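Local coordinates for uncharacterized protein (PDB 1ZJJ), which is uncharacterised but probably acts as a magnesium-dependent phosphatase of the haloacid dehalogenase (HAD) superfamily, at residues G70-L75 and I183-P188; R74-K79 and N189-E194. All coordinates share one frame; numbering follows the deposited sequence.

Interaction 1: G70-L75 and I183-P188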
# COMPACT_ATOMS: atom_id res chain seq x y z
N GLY B 70 -16.26 8.90 7.83
CA GLY B 70 -16.94 7.73 8.35
C GLY B 70 -18.45 7.88 8.25
O GLY B 70 -19.16 6.93 7.90
N LEU B 71 -18.95 9.07 8.57
CA LEU B 71 -20.38 9.25 8.49
C LEU B 71 -20.80 9.30 7.04
O LEU B 71 -21.81 8.74 6.64
CB LEU B 71 -20.73 10.57 9.18
CG LEU B 71 -22.14 11.06 8.83
CD1 LEU B 71 -23.22 10.23 9.53
CD2 LEU B 71 -22.38 12.51 9.23
N ALA B 72 -20.00 9.93 6.18
CA ALA B 72 -20.29 9.95 4.74
C ALA B 72 -20.30 8.53 4.17
O ALA B 72 -21.09 8.21 3.28
CB ALA B 72 -19.25 10.80 4.01
N THR B 73 -19.41 7.68 4.69
CA THR B 73 -19.33 6.29 4.22
C THR B 73 -20.61 5.54 4.58
O THR B 73 -21.18 4.85 3.75
CB THR B 73 -18.10 5.57 4.83
OG1 THR B 73 -16.90 6.22 4.39
CG2 THR B 73 -18.05 4.12 4.39
N ARG B 74 -21.07 5.69 5.83
CA ARG B 74 -22.30 5.04 6.26
C ARG B 74 -23.46 5.51 5.38
O ARG B 74 -24.25 4.70 4.90
CB ARG B 74 -22.61 5.35 7.73
CG ARG B 74 -24.06 5.06 8.14
CD ARG B 74 -24.26 4.98 9.66
NE ARG B 74 -24.10 6.25 10.38
CZ ARG B 74 -24.97 7.26 10.34
NH1 ARG B 74 -26.08 7.17 9.62
NH2 ARG B 74 -24.74 8.36 11.04
N LEU B 75 -23.56 6.82 5.19
CA LEU B 75 -24.64 7.39 4.37
C LEU B 75 -24.58 6.89 2.93
O LEU B 75 -25.62 6.64 2.31
CB LEU B 75 -24.58 8.92 4.41
CG LEU B 75 -24.78 9.56 5.79
CD1 LEU B 75 -24.65 11.07 5.69
CD2 LEU B 75 -26.16 9.20 6.33
N ILE B 183 -13.83 2.17 -4.05
CA ILE B 183 -14.80 3.25 -4.13
C ILE B 183 -14.36 4.16 -2.98
O ILE B 183 -14.50 3.79 -1.81
CB ILE B 183 -16.22 2.74 -3.89
CG1 ILE B 183 -16.64 1.84 -5.05
CG2 ILE B 183 -17.19 3.89 -3.73
CD1 ILE B 183 -17.98 1.17 -4.85
N ILE B 184 -13.79 5.32 -3.30
CA ILE B 184 -13.32 6.24 -2.26
C ILE B 184 -14.41 7.25 -1.93
O ILE B 184 -14.91 7.97 -2.79
CB ILE B 184 -12.04 6.99 -2.70
CG1 ILE B 184 -10.94 5.99 -3.07
CG2 ILE B 184 -11.55 7.88 -1.55
CD1 ILE B 184 -10.52 5.08 -1.94
N ILE B 185 -14.75 7.32 -0.65
CA ILE B 185 -15.82 8.20 -0.19
C ILE B 185 -15.50 9.69 -0.01
O ILE B 185 -16.21 10.55 -0.54
CB ILE B 185 -16.40 7.66 1.15
CG1 ILE B 185 -16.84 6.21 0.97
CG2 ILE B 185 -17.58 8.52 1.59
CD1 ILE B 185 -17.88 6.00 -0.11
N GLY B 186 -14.42 9.98 0.72
CA GLY B 186 -14.07 11.35 1.02
C GLY B 186 -13.55 12.26 -0.07
O GLY B 186 -13.40 11.86 -1.22
N LYS B 187 -13.29 13.51 0.31
CA LYS B 187 -12.76 14.53 -0.60
C LYS B 187 -11.54 13.95 -1.30
O LYS B 187 -10.72 13.28 -0.68
CB LYS B 187 -12.35 15.77 0.19
CG LYS B 187 -13.47 16.40 1.01
CD LYS B 187 -12.94 17.48 1.94
CE LYS B 187 -12.05 16.87 3.03
NZ LYS B 187 -11.50 17.93 3.91
N PRO B 188 -11.36 14.27 -2.60
CA PRO B 188 -12.19 15.11 -3.46
C PRO B 188 -13.23 14.32 -4.25
O PRO B 188 -13.58 14.69 -5.38
CB PRO B 188 -11.16 15.74 -4.38
CG PRO B 188 -10.29 14.55 -4.68
CD PRO B 188 -10.10 13.92 -3.29

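Interaction 2: R74-K79 and N189-E194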
# COMPACT_ATOMS: atom_id res chain seq x y z
N ARG B 74 -21.07 5.69 5.83
CA ARG B 74 -22.30 5.04 6.26
C ARG B 74 -23.46 5.51 5.38
O ARG B 74 -24.25 4.70 4.90
CB ARG B 74 -22.61 5.35 7.73
CG ARG B 74 -24.06 5.06 8.14
CD ARG B 74 -24.26 4.98 9.66
NE ARG B 74 -24.10 6.25 10.38
CZ ARG B 74 -24.97 7.26 10.34
NH1 ARG B 74 -26.08 7.17 9.62
NH2 ARG B 74 -24.74 8.36 11.04
N LEU B 75 -23.56 6.82 5.19
CA LEU B 75 -24.64 7.39 4.37
C LEU B 75 -24.58 6.89 2.93
O LEU B 75 -25.62 6.64 2.31
CB LEU B 75 -24.58 8.92 4.41
CG LEU B 75 -24.78 9.56 5.79
CD1 LEU B 75 -24.65 11.07 5.69
CD2 LEU B 75 -26.16 9.20 6.33
N TYR B 76 -23.38 6.75 2.39
CA TYR B 76 -23.22 6.26 1.03
C TYR B 76 -23.72 4.81 0.94
O TYR B 76 -24.49 4.46 0.05
CB TYR B 76 -21.75 6.32 0.60
CG TYR B 76 -21.52 5.66 -0.74
CD1 TYR B 76 -21.85 6.31 -1.93
CD2 TYR B 76 -21.05 4.35 -0.81
CE1 TYR B 76 -21.72 5.66 -3.16
CE2 TYR B 76 -20.92 3.69 -2.03
CZ TYR B 76 -21.26 4.35 -3.19
OH TYR B 76 -21.15 3.69 -4.40
N MET B 77 -23.25 3.98 1.87
CA MET B 77 -23.63 2.57 1.90
C MET B 77 -25.14 2.40 2.03
O MET B 77 -25.75 1.62 1.30
CB MET B 77 -22.92 1.87 3.07
CG MET B 77 -21.41 1.84 2.91
SD MET B 77 -20.52 1.25 4.36
CE MET B 77 -20.69 -0.52 4.13
N SER B 78 -25.74 3.15 2.94
CA SER B 78 -27.18 3.09 3.16
C SER B 78 -27.98 3.44 1.91
O SER B 78 -28.97 2.78 1.58
CB SER B 78 -27.56 4.03 4.30
OG SER B 78 -28.90 3.81 4.72
N LYS B 79 -27.54 4.48 1.21
CA LYS B 79 -28.22 4.95 0.01
C LYS B 79 -27.97 4.18 -1.28
O LYS B 79 -28.88 4.04 -2.09
CB LYS B 79 -27.88 6.42 -0.22
CG LYS B 79 -28.63 7.06 -1.37
CD LYS B 79 -28.29 8.54 -1.49
CE LYS B 79 -29.30 9.25 -2.37
NZ LYS B 79 -28.91 10.66 -2.67
N ASN B 189 -13.73 13.25 -3.65
CA ASN B 189 -14.69 12.40 -4.33
C ASN B 189 -16.16 12.79 -4.19
O ASN B 189 -16.56 13.49 -3.27
CB ASN B 189 -14.47 10.96 -3.88
CG ASN B 189 -13.11 10.43 -4.31
OD1 ASN B 189 -12.93 10.06 -5.47
ND2 ASN B 189 -12.15 10.43 -3.40
N GLU B 190 -16.95 12.31 -5.15
CA GLU B 190 -18.37 12.59 -5.25
C GLU B 190 -19.27 12.15 -4.08
O GLU B 190 -20.21 12.85 -3.73
CB GLU B 190 -18.86 12.02 -6.58
CG GLU B 190 -20.25 12.44 -7.00
CD GLU B 190 -21.32 11.70 -6.23
OE1 GLU B 190 -21.02 10.57 -5.78
OE2 GLU B 190 -22.44 12.22 -6.10
N PRO B 191 -19.00 10.98 -3.47
CA PRO B 191 -19.86 10.56 -2.36
C PRO B 191 -19.90 11.60 -1.24
O PRO B 191 -20.94 11.81 -0.60
CB PRO B 191 -19.21 9.25 -1.89
CG PRO B 191 -18.63 8.70 -3.17
CD PRO B 191 -18.00 9.94 -3.79
N MET B 192 -18.76 12.25 -1.00
CA MET B 192 -18.67 13.27 0.05
C MET B 192 -19.51 14.47 -0.35
O MET B 192 -20.18 15.08 0.48
CB MET B 192 -17.22 13.70 0.25
CG MET B 192 -16.97 14.41 1.57
SD MET B 192 -17.04 13.25 2.96
CE MET B 192 -15.52 13.62 3.79
N TYR B 193 -19.47 14.82 -1.63
CA TYR B 193 -20.24 15.96 -2.13
C TYR B 193 -21.72 15.65 -2.01
O TYR B 193 -22.52 16.51 -1.68
CB TYR B 193 -19.91 16.25 -3.60
CG TYR B 193 -20.66 17.44 -4.16
CD1 TYR B 193 -20.36 18.73 -3.74
CD2 TYR B 193 -21.69 17.27 -5.08
CE1 TYR B 193 -21.07 19.83 -4.22
CE2 TYR B 193 -22.41 18.36 -5.57
CZ TYR B 193 -22.10 19.63 -5.14
OH TYR B 193 -22.82 20.71 -5.59
N GLU B 194 -22.08 14.39 -2.28
CA GLU B 194 -23.47 13.98 -2.18
C GLU B 194 -23.98 14.22 -0.77
O GLU B 194 -25.11 14.64 -0.58
CB GLU B 194 -23.61 12.50 -2.56
CG GLU B 194 -25.01 11.95 -2.36
CD GLU B 194 -25.19 10.57 -2.95
OE1 GLU B 194 -24.30 9.71 -2.76
OE2 GLU B 194 -26.23 10.33 -3.60

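Interaction 1: G70-L75 and I183-P188
Ala-72 and Thr-73, neighbours on helix 69-80, receive a single side chain from the other segment, that of Ile-185. The first to meet it is Ala-72, whose CB points toward the segment 183-188 and lies 3.7 Å from CG2 of Ile-185; Met-192 and Val-195 of helix 190-199 pack on the same alanine. The contact is buried and joins the helix that follows strand 66-68 of the six-stranded core sheet to the chain leaving strand 183-184, an edge strand of the smaller, four-stranded parallel sheet, probably the cap domain inserted in the core as in UmpH-like HAD phosphatases. From there the chain turns toward Lys-187, which forms a salt bridge with the magnesium ligand Asp-7. One residue further along the helix, Thr-73 crosses Ile-185 at about a right angle. Its OG1 rests 3.4 Å from CG1 of Ile-185, with no hydrogen bond between the segments. The hydroxyl is instead hydrogen-bonded to the carbonyl O of Ser-69, one turn back. On the isoleucine, CG2 stands anti to the backbone N while CG1 lies beside it (chi1 -55°), and this split presents both branches to the helix: CG1 meets the threonine hydroxyl, and CG2 reaches the methyl of Ala-72.

Interaction 2: R74-K79 and N189-E194
Tyr-76 and Pro-191 lie side by side and point the same way, the ring carbon CD1 of Tyr-76 standing 4.0 Å from CB of Pro-191. The proline ring approaches the tyrosine obliquely. At the edge of the same aromatic ring, near its plane, sits OE1 of Glu-194, 4.3 Å from CD1 of Tyr-76; this oxygen is hydrogen-bonded to NE2 of His-80. Lys-79 and Glu-194, by contrast, come from opposite directions. Each has CG anti to its own backbone N (chi1 -174° for the lysine) and runs on extended, forming a salt bridge of 2.9 Å between NZ of Lys-79 and OE2 of Glu-194. The ammonium meets the oxygen from above the carboxylate, 42° out of its plane. Holding both oxygens probably restrains the carboxylate's rotation and favours its charged form. The ion pair, its lysine exposed, flanks the contact of Tyr-76 with Pro-191, where segments 74-79 and 190-194 cross at 89°, their axes 9.9 Å apart. The helix after strand 66-68 of the Rossmann-like HAD core thereby packs on helix 190-199, which leads from the smaller sheet back to core strand 204-209, an arrangement consistent with a cap domain inserted in the core.

Overall arrangement
From the N terminus the chain lays down strands 2-6, 36-40 and 66-68 of the six-stranded parallel sheet, then helix 69-80, which supplies the first segment of both interactions. It goes on to build the four-stranded sheet and returns through strand 183-184 to close the long loop of interaction 1. A few residues later helix 190-199 closes interaction 2, before the chain re-enters the larger sheet at strand 204-209. Interaction 2 starts and ends later in the chain than interaction 1, so the two loops cross rather than nest. The centres of the two contacts are about 5 Å apart, and O of Ile-185 lies 3.5 Å from CB of Pro-191. Together they tie the end of the smaller sheet and the returning helix to one helix.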